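Local coordinates for cell division control protein 45 cdc45 putative (PDB 6CC2) that probably acts in chromosomal DNA replication as the Cdc45 component of the replicative helicase that it forms with the MCM2-7 ring and GINS, at residues G87-V91 with S92-G96; G96-N100 with I101-I105; M299-L303 with S304-Q308. All coordinates share one frame; numbering follows the deposited sequence.

Contact 1: residues G87-V91 with S92-G96; sequences GSIDV and SELLG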
loop_
_atom_site.group_PDB
_atom_site.type_symbol
_atom_site.label_atom_id
_atom_site.label_comp_id
_atom_site.label_asym_id
_atom_site.label_seq_id
_atom_site.Cartn_x
_atom_site.Cartn_y
_atom_site.Cartn_z
ATOM N N GLY A 87 11.686 -5.246 11.333
ATOM C CA GLY A 87 12.997 -5.686 10.873
ATOM C C GLY A 87 14.070 -4.614 10.950
ATOM O O GLY A 87 15.245 -4.925 11.139
ATOM N N SER A 88 13.697 -3.346 10.776
ATOM C CA SER A 88 14.674 -2.269 10.706
ATOM C C SER A 88 14.749 -1.434 11.983
ATOM O O SER A 88 15.457 -0.420 12.004
ATOM C CB SER A 88 14.383 -1.377 9.500
ATOM O OG SER A 88 14.573 -2.144 8.307
ATOM N N ILE A 89 14.094 -1.853 13.060
ATOM C CA ILE A 89 14.237 -1.183 14.342
ATOM C C ILE A 89 14.943 -2.120 15.321
ATOM O O ILE A 89 15.046 -3.324 15.097
ATOM C CB ILE A 89 12.897 -0.714 14.902
ATOM C CG1 ILE A 89 12.001 -1.906 15.218
ATOM C CG2 ILE A 89 12.211 0.221 13.922
ATOM C CD1 ILE A 89 10.803 -1.545 16.089
ATOM N N ASP A 90 15.407 -1.551 16.429
ATOM C CA ASP A 90 16.095 -2.312 17.476
ATOM C C ASP A 90 15.030 -3.019 18.307
ATOM O O ASP A 90 14.536 -2.490 19.300
ATOM C CB ASP A 90 16.964 -1.382 18.312
ATOM C CG ASP A 90 17.856 -2.131 19.288
ATOM O OD1 ASP A 90 17.636 -3.341 19.491
ATOM O OD2 ASP A 90 18.781 -1.497 19.848
ATOM N N VAL A 91 14.679 -4.242 17.884
ATOM C CA VAL A 91 13.568 -4.973 18.483
ATOM C C VAL A 91 13.829 -5.272 19.952
ATOM O O VAL A 91 12.927 -5.151 20.793
ATOM C CB VAL A 91 13.310 -6.274 17.699
ATOM C CG1 VAL A 91 12.390 -7.201 18.492
ATOM C CG2 VAL A 91 12.718 -5.973 16.357
ATOM N N SER A 92 15.049 -5.697 20.286
ATOM C CA SER A 92 15.371 -5.990 21.677
ATOM C C SER A 92 15.180 -4.762 22.558
ATOM O O SER A 92 14.694 -4.868 23.690
ATOM C CB SER A 92 16.812 -6.505 21.785
ATOM O OG SER A 92 17.152 -6.776 23.125
ATOM N N GLU A 93 15.566 -3.591 22.059
ATOM C CA GLU A 93 15.377 -2.360 22.821
ATOM C C GLU A 93 13.900 -2.049 23.003
ATOM O O GLU A 93 13.479 -1.611 24.082
ATOM C CB GLU A 93 16.090 -1.209 22.121
ATOM C CG GLU A 93 15.912 0.149 22.778
ATOM C CD GLU A 93 16.777 1.215 22.130
ATOM O OE1 GLU A 93 17.684 1.742 22.807
ATOM O OE2 GLU A 93 16.559 1.515 20.936
ATOM N N LEU A 94 13.096 -2.287 21.969
ATOM C CA LEU A 94 11.676 -1.962 22.037
ATOM C C LEU A 94 10.965 -2.847 23.050
ATOM O O LEU A 94 10.236 -2.352 23.916
ATOM C CB LEU A 94 11.041 -2.104 20.649
ATOM C CG LEU A 94 9.539 -1.807 20.575
ATOM C CD1 LEU A 94 9.291 -0.318 20.812
ATOM C CD2 LEU A 94 8.951 -2.248 19.258
ATOM N N LEU A 95 11.193 -4.158 22.979
ATOM C CA LEU A 95 10.372 -5.113 23.709
ATOM C C LEU A 95 11.033 -5.716 24.932
ATOM O O LEU A 95 10.321 -6.252 25.785
ATOM C CB LEU A 95 9.938 -6.251 22.778
ATOM C CG LEU A 95 9.232 -5.803 21.505
ATOM C CD1 LEU A 95 8.964 -7.005 20.600
ATOM C CD2 LEU A 95 7.936 -5.078 21.822
ATOM N N GLY A 96 12.358 -5.661 25.036
ATOM C CA GLY A 96 13.048 -6.236 26.181
ATOM C C GLY A 96 12.945 -7.743 26.271
ATOM O O GLY A 96 13.491 -8.454 25.424
HETATM O O HOH W 1 17.463 -5.859 18.485
#

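Contact 2: residues G96-N100 with I101-I105; sequences GDIEN and IFVYI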
loop_
_atom_site.group_PDB
_atom_site.type_symbol
_atom_site.label_atom_id
_atom_site.label_comp_id
_atom_site.label_asym_id
_atom_site.label_seq_id
_atom_site.Cartn_x
_atom_site.Cartn_y
_atom_site.Cartn_z
ATOM N N GLY A 96 12.358 -5.661 25.036
ATOM C CA GLY A 96 13.048 -6.236 26.181
ATOM C C GLY A 96 12.945 -7.743 26.271
ATOM O O GLY A 96 13.491 -8.454 25.424
ATOM N N ASP A 97 12.251 -8.243 27.297
ATOM C CA ASP A 97 12.095 -9.679 27.509
ATOM C C ASP A 97 11.515 -10.358 26.278
ATOM O O ASP A 97 10.313 -10.266 26.016
ATOM C CB ASP A 97 11.209 -9.950 28.729
ATOM C CG ASP A 97 11.993 -9.962 30.029
ATOM O OD1 ASP A 97 13.148 -10.440 30.023
ATOM O OD2 ASP A 97 11.453 -9.497 31.056
ATOM N N ILE A 98 12.363 -11.064 25.533
ATOM C CA ILE A 98 12.009 -11.589 24.218
ATOM C C ILE A 98 12.509 -13.020 24.079
ATOM O O ILE A 98 12.059 -13.768 23.203
ATOM C CB ILE A 98 12.607 -10.710 23.103
ATOM C CG1 ILE A 98 11.973 -9.324 23.094
ATOM C CG2 ILE A 98 12.469 -11.378 21.751
ATOM C CD1 ILE A 98 12.654 -8.388 22.127
ATOM N N GLU A 99 13.452 -13.407 24.935
ATOM C CA GLU A 99 14.228 -14.620 24.716
ATOM C C GLU A 99 13.528 -15.885 25.194
ATOM O O GLU A 99 14.057 -16.978 24.971
ATOM C CB GLU A 99 15.594 -14.472 25.394
ATOM C CG GLU A 99 16.267 -13.134 25.083
ATOM C CD GLU A 99 17.739 -13.097 25.456
ATOM O OE1 GLU A 99 18.476 -12.268 24.879
ATOM O OE2 GLU A 99 18.161 -13.894 26.318
ATOM N N ASN A 100 12.353 -15.775 25.816
ATOM C CA ASN A 100 11.560 -16.948 26.165
ATOM C C ASN A 100 10.632 -17.391 25.041
ATOM O O ASN A 100 10.205 -18.552 25.025
ATOM C CB ASN A 100 10.716 -16.666 27.404
ATOM C CG ASN A 100 11.562 -16.311 28.615
ATOM O OD1 ASN A 100 11.742 -15.136 28.936
ATOM N ND2 ASN A 100 12.087 -17.326 29.288
ATOM N N ILE A 101 10.310 -16.493 24.119
ATOM C CA ILE A 101 9.393 -16.760 23.017
ATOM C C ILE A 101 10.212 -16.895 21.741
ATOM O O ILE A 101 11.368 -16.471 21.661
ATOM C CB ILE A 101 8.338 -15.636 22.900
ATOM C CG1 ILE A 101 7.406 -15.651 24.119
ATOM C CG2 ILE A 101 7.528 -15.745 21.612
ATOM C CD1 ILE A 101 6.488 -16.856 24.183
ATOM N N PHE A 102 9.600 -17.497 20.725
ATOM C CA PHE A 102 10.197 -17.549 19.391
ATOM C C PHE A 102 9.709 -16.345 18.596
ATOM O O PHE A 102 8.501 -16.169 18.407
ATOM C CB PHE A 102 9.851 -18.875 18.710
ATOM C CG PHE A 102 10.540 -20.054 19.332
ATOM C CD1 PHE A 102 10.046 -20.628 20.491
ATOM C CD2 PHE A 102 11.693 -20.575 18.766
ATOM C CE1 PHE A 102 10.699 -21.712 21.088
ATOM C CE2 PHE A 102 12.343 -21.645 19.344
ATOM C CZ PHE A 102 11.851 -22.220 20.508
ATOM N N VAL A 103 10.648 -15.507 18.163
ATOM C CA VAL A 103 10.354 -14.248 17.499
ATOM C C VAL A 103 10.861 -14.340 16.069
ATOM O O VAL A 103 12.064 -14.507 15.841
ATOM C CB VAL A 103 10.988 -13.052 18.231
ATOM C CG1 VAL A 103 10.765 -11.770 17.428
ATOM C CG2 VAL A 103 10.419 -12.934 19.642
ATOM N N TYR A 104 9.939 -14.222 15.111
ATOM C CA TYR A 104 10.276 -14.239 13.696
ATOM C C TYR A 104 9.800 -12.953 13.053
ATOM O O TYR A 104 8.748 -12.402 13.410
ATOM C CB TYR A 104 9.664 -15.455 12.984
ATOM C CG TYR A 104 10.218 -16.757 13.504
ATOM C CD1 TYR A 104 11.530 -17.121 13.226
ATOM C CD2 TYR A 104 9.450 -17.611 14.276
ATOM C CE1 TYR A 104 12.068 -18.312 13.717
ATOM C CE2 TYR A 104 9.975 -18.797 14.762
ATOM C CZ TYR A 104 11.276 -19.141 14.482
ATOM O OH TYR A 104 11.812 -20.313 14.969
ATOM N N ILE A 105 10.571 -12.480 12.084
ATOM C CA ILE A 105 10.271 -11.243 11.383
ATOM C C ILE A 105 10.308 -11.502 9.881
ATOM O O ILE A 105 11.300 -12.015 9.354
ATOM C CB ILE A 105 11.257 -10.125 11.770
ATOM C CG1 ILE A 105 11.134 -9.822 13.264
ATOM C CG2 ILE A 105 10.993 -8.877 10.925
ATOM C CD1 ILE A 105 12.162 -8.813 13.764
#

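Contact 3: residues M299-L303 with S304-Q308; sequences MGIPL and SQAQQ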
loop_
_atom_site.group_PDB
_atom_site.type_symbol
_atom_site.label_atom_id
_atom_site.label_comp_id
_atom_site.label_asym_id
_atom_site.label_seq_id
_atom_site.Cartn_x
_atom_site.Cartn_y
_atom_site.Cartn_z
HETATM N N MSE A 299 -7.946 10.889 -30.034
HETATM C CA MSE A 299 -7.943 9.442 -30.219
HETATM C C MSE A 299 -9.052 8.995 -31.168
HETATM O O MSE A 299 -9.100 7.831 -31.580
HETATM C CB MSE A 299 -8.094 8.733 -28.872
HETATM C CG MSE A 299 -6.945 8.987 -27.945
HETATM SE SE MSE A 299 -7.063 7.862 -26.353
HETATM C CE MSE A 299 -8.698 8.515 -25.648
ATOM N N GLY A 300 -9.933 9.930 -31.516
ATOM C CA GLY A 300 -11.077 9.614 -32.346
ATOM C C GLY A 300 -12.175 8.877 -31.630
ATOM O O GLY A 300 -12.959 8.167 -32.271
ATOM N N ILE A 301 -12.263 9.023 -30.315
ATOM C CA ILE A 301 -13.268 8.339 -29.509
ATOM C C ILE A 301 -14.277 9.371 -29.018
ATOM O O ILE A 301 -13.896 10.306 -28.302
ATOM C CB ILE A 301 -12.628 7.600 -28.328
ATOM C CG1 ILE A 301 -11.613 6.572 -28.838
ATOM C CG2 ILE A 301 -13.692 6.935 -27.466
ATOM C CD1 ILE A 301 -10.762 5.951 -27.743
ATOM N N PRO A 302 -15.559 9.234 -29.339
ATOM C CA PRO A 302 -16.548 10.174 -28.795
ATOM C C PRO A 302 -16.704 10.010 -27.286
ATOM O O PRO A 302 -16.465 8.945 -26.717
ATOM C CB PRO A 302 -17.844 9.818 -29.541
ATOM C CG PRO A 302 -17.660 8.408 -29.983
ATOM C CD PRO A 302 -16.170 8.223 -30.223
ATOM N N LEU A 303 -17.124 11.095 -26.633
ATOM C CA LEU A 303 -17.316 11.027 -25.184
ATOM C C LEU A 303 -18.390 10.011 -24.804
ATOM O O LEU A 303 -18.320 9.406 -23.728
ATOM C CB LEU A 303 -17.671 12.405 -24.641
ATOM C CG LEU A 303 -16.547 13.435 -24.611
ATOM C CD1 LEU A 303 -17.048 14.708 -23.925
ATOM C CD2 LEU A 303 -15.307 12.925 -23.896
ATOM N N SER A 304 -19.378 9.797 -25.665
ATOM C CA SER A 304 -20.411 8.806 -25.373
ATOM C C SER A 304 -19.825 7.403 -25.273
ATOM O O SER A 304 -20.373 6.550 -24.568
ATOM C CB SER A 304 -21.494 8.842 -26.450
ATOM O OG SER A 304 -20.953 8.468 -27.700
ATOM N N GLN A 305 -18.732 7.142 -25.980
ATOM C CA GLN A 305 -18.031 5.867 -25.866
ATOM C C GLN A 305 -17.035 5.870 -24.721
ATOM O O GLN A 305 -16.937 4.887 -23.979
ATOM C CB GLN A 305 -17.319 5.536 -27.185
ATOM C CG GLN A 305 -18.257 5.057 -28.310
ATOM C CD GLN A 305 -18.756 3.629 -28.094
ATOM O OE1 GLN A 305 -18.003 2.743 -27.691
ATOM N NE2 GLN A 305 -20.036 3.404 -28.371
ATOM N N ALA A 306 -16.272 6.955 -24.569
ATOM C CA ALA A 306 -15.230 6.982 -23.552
ATOM C C ALA A 306 -15.817 6.987 -22.147
ATOM O O ALA A 306 -15.155 6.554 -21.196
ATOM C CB ALA A 306 -14.336 8.212 -23.731
ATOM N N GLN A 307 -17.041 7.482 -21.996
ATOM C CA GLN A 307 -17.640 7.658 -20.675
ATOM C C GLN A 307 -18.647 6.568 -20.303
ATOM O O GLN A 307 -19.221 6.621 -19.210
ATOM C CB GLN A 307 -18.310 9.028 -20.591
ATOM C CG GLN A 307 -17.319 10.173 -20.614
ATOM C CD GLN A 307 -17.996 11.526 -20.517
ATOM O OE1 GLN A 307 -19.165 11.654 -20.832
ATOM N NE2 GLN A 307 -17.250 12.531 -20.079
ATOM N N GLN A 308 -18.860 5.586 -21.158
ATOM C CA GLN A 308 -19.615 4.421 -20.716
ATOM C C GLN A 308 -18.665 3.381 -20.139
ATOM O O GLN A 308 -17.438 3.494 -20.230
ATOM C CB GLN A 308 -20.438 3.835 -21.846
ATOM C CG GLN A 308 -19.638 3.174 -22.939
ATOM C CD GLN A 308 -20.547 2.640 -24.034
ATOM O OE1 GLN A 308 -20.890 3.353 -24.974
ATOM N NE2 GLN A 308 -20.960 1.380 -23.898
#

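Contact 1: residues G87-V91 with S92-G96
Asp-90 meets Glu-93 and Leu-94 at the start of the short helix 91-95, with Asp-90 as its N-cap. The polar contacts fall into three groups. In the backbone, Leu-94 N donates to Asp-90 O at 3.0 Å, and Leu-95 N donates to Val-91 O at 3.0 Å; these are the first two i to i+4 bonds of the helix. In the cap, CG of Asp-90 stands opposite its own backbone N (chi1 -172°), which swings the carboxylate over the helix start, where OD1 takes a weak bond from Glu-93 N at 3.3 Å. A water extends this cap: it donates to Asp-90 OD1 at 2.7 Å and accepts from Ser-92 N at 3.0 Å, so OD1 receives both the amide and the water. The third is a pair of like charges, Asp-90 OD2 and Glu-93 OE2, 3.9 Å apart with carboxylate planes turned 38° from each other; the amides at the helix start probably offset some of the repulsion.

Apolar contacts are fewer. Ile-89 CD1 touches Leu-94 CD2 at 3.7 Å, the two chains crossing at a slant, and Val-91 CG1 reaches Leu-95 CD1 at 4.0 Å. Gly-96, with positive phi, is the first residue to leave the helical path. Asn-116 fastens the incoming loop by accepting from Val-91 N. Leu-95 packs on helix 61-71, and Ile-89 of the loop on Tyr-61 there, so the end of helix 91-95 and the loop before it lie against that helix, in the connection between strands 77-83 and 102-106.

Contact 2: residues G96-N100 with I101-I105
Ile-98, first residue of a type I beta turn ending at Ile-101, packs on Val-103 of strand 102-106. The turn belongs to the return from helix to strand in a beta-alpha-beta crossover, in which strand 77-83, helix 91-95 and strand 102-106 follow one another and the two strands are parallel neighbours in the sheet. From CB of Ile-98 the side chain forks. The CG2 branch lies opposite the backbone N and meets Val-103 CG2 at 3.3 Å, tighter than two methyl groups usually come, so the exact separation is doubtful; the two side chains cross at about a right angle. The other branch, CG1, sits beside the backbone N (chi1 -66°) and extends away from Val-103, so that its tip, CD1, comes to the helix: 3.5 Å from Val-91 O and 3.7 Å from Ser-92 CA. One isoleucine bridges the first turn of helix 91-95 and the strand. Val-103 carries on into the sheet by touching Val-80 and Phe-82 of strand 77-83, while Ile-101 packs on Ile-72. Asn-121 ND2 adds a weak bond to Glu-99 O. The turn is closed loosely, by a weak hydrogen bond of 3.4 Å from Ile-101 N to Ile-98 O.

Contact 3: residues M299-L303 with S304-Q308
Pro-302 and Gln-305 lie alongside each other, their side chains aligned, over the first turn of the short helix 303-306, with Pro-302 at the N-cap position. Just before it, Gly-300 ends helix 288-298 in a Schellman motif, so one helix stops and the next begins within a few residues. The proline ring lies along the near part of the glutamine, with CG of Pro-302 3.8 Å from CG of Gln-305. Beyond that point Gln-305 bends (chi2 -74°) and leads its amide away, to where OE1 accepts from Ser-314 N. Ser-304 OG flanks the ring too, 3.9 Å from Pro-302 CB.

Ile-301 meets the same turn from another direction. It crosses Gln-305 at about a right angle, and its CG2 touches both Gln-305 CB at 3.9 Å and the methyl CB of Ala-306 at 4.0 Å. Ile-301 also packs on Phe-321 and Leu-267, and Ala-306 on Ile-296, which places this side of the turn among helices 315-331, 267-273 and 288-298.

Two amides grip Pro-302 O. Ala-306 N comes in the carbonyl plane at 2.9 Å, the i to i+4 bond, whereas Gln-305 N approaches from above that plane, 59° out of it. Gln-307 N donates to Leu-303 O at 2.9 Å. The extended side chain of Gln-307 then runs past that carbonyl, Gln-307 CB lying 3.2 Å from Leu-303 O.

How the contacts relate
Along the chain, contact 1 closes the turn where the loop after strand 77-83 enters helix 91-95, and contact 2 begins on Gly-96, the residue that ends contact 1, to close the turn back into strand 102-106. None of the three encloses or crosses another. Contacts 1 and 2, centres about 10 Å apart, are consecutive parts of one crossover of the six-stranded parallel sheet; they also touch at Val-91 CG2 and Ile-105 CD1, which lie 3.9 Å apart. Contact 3 comes much later, in a helical region on the other side of the chain's centre, its nearest atoms about 42 Å from contact 1, and joins helix 288-298 to helix 303-306.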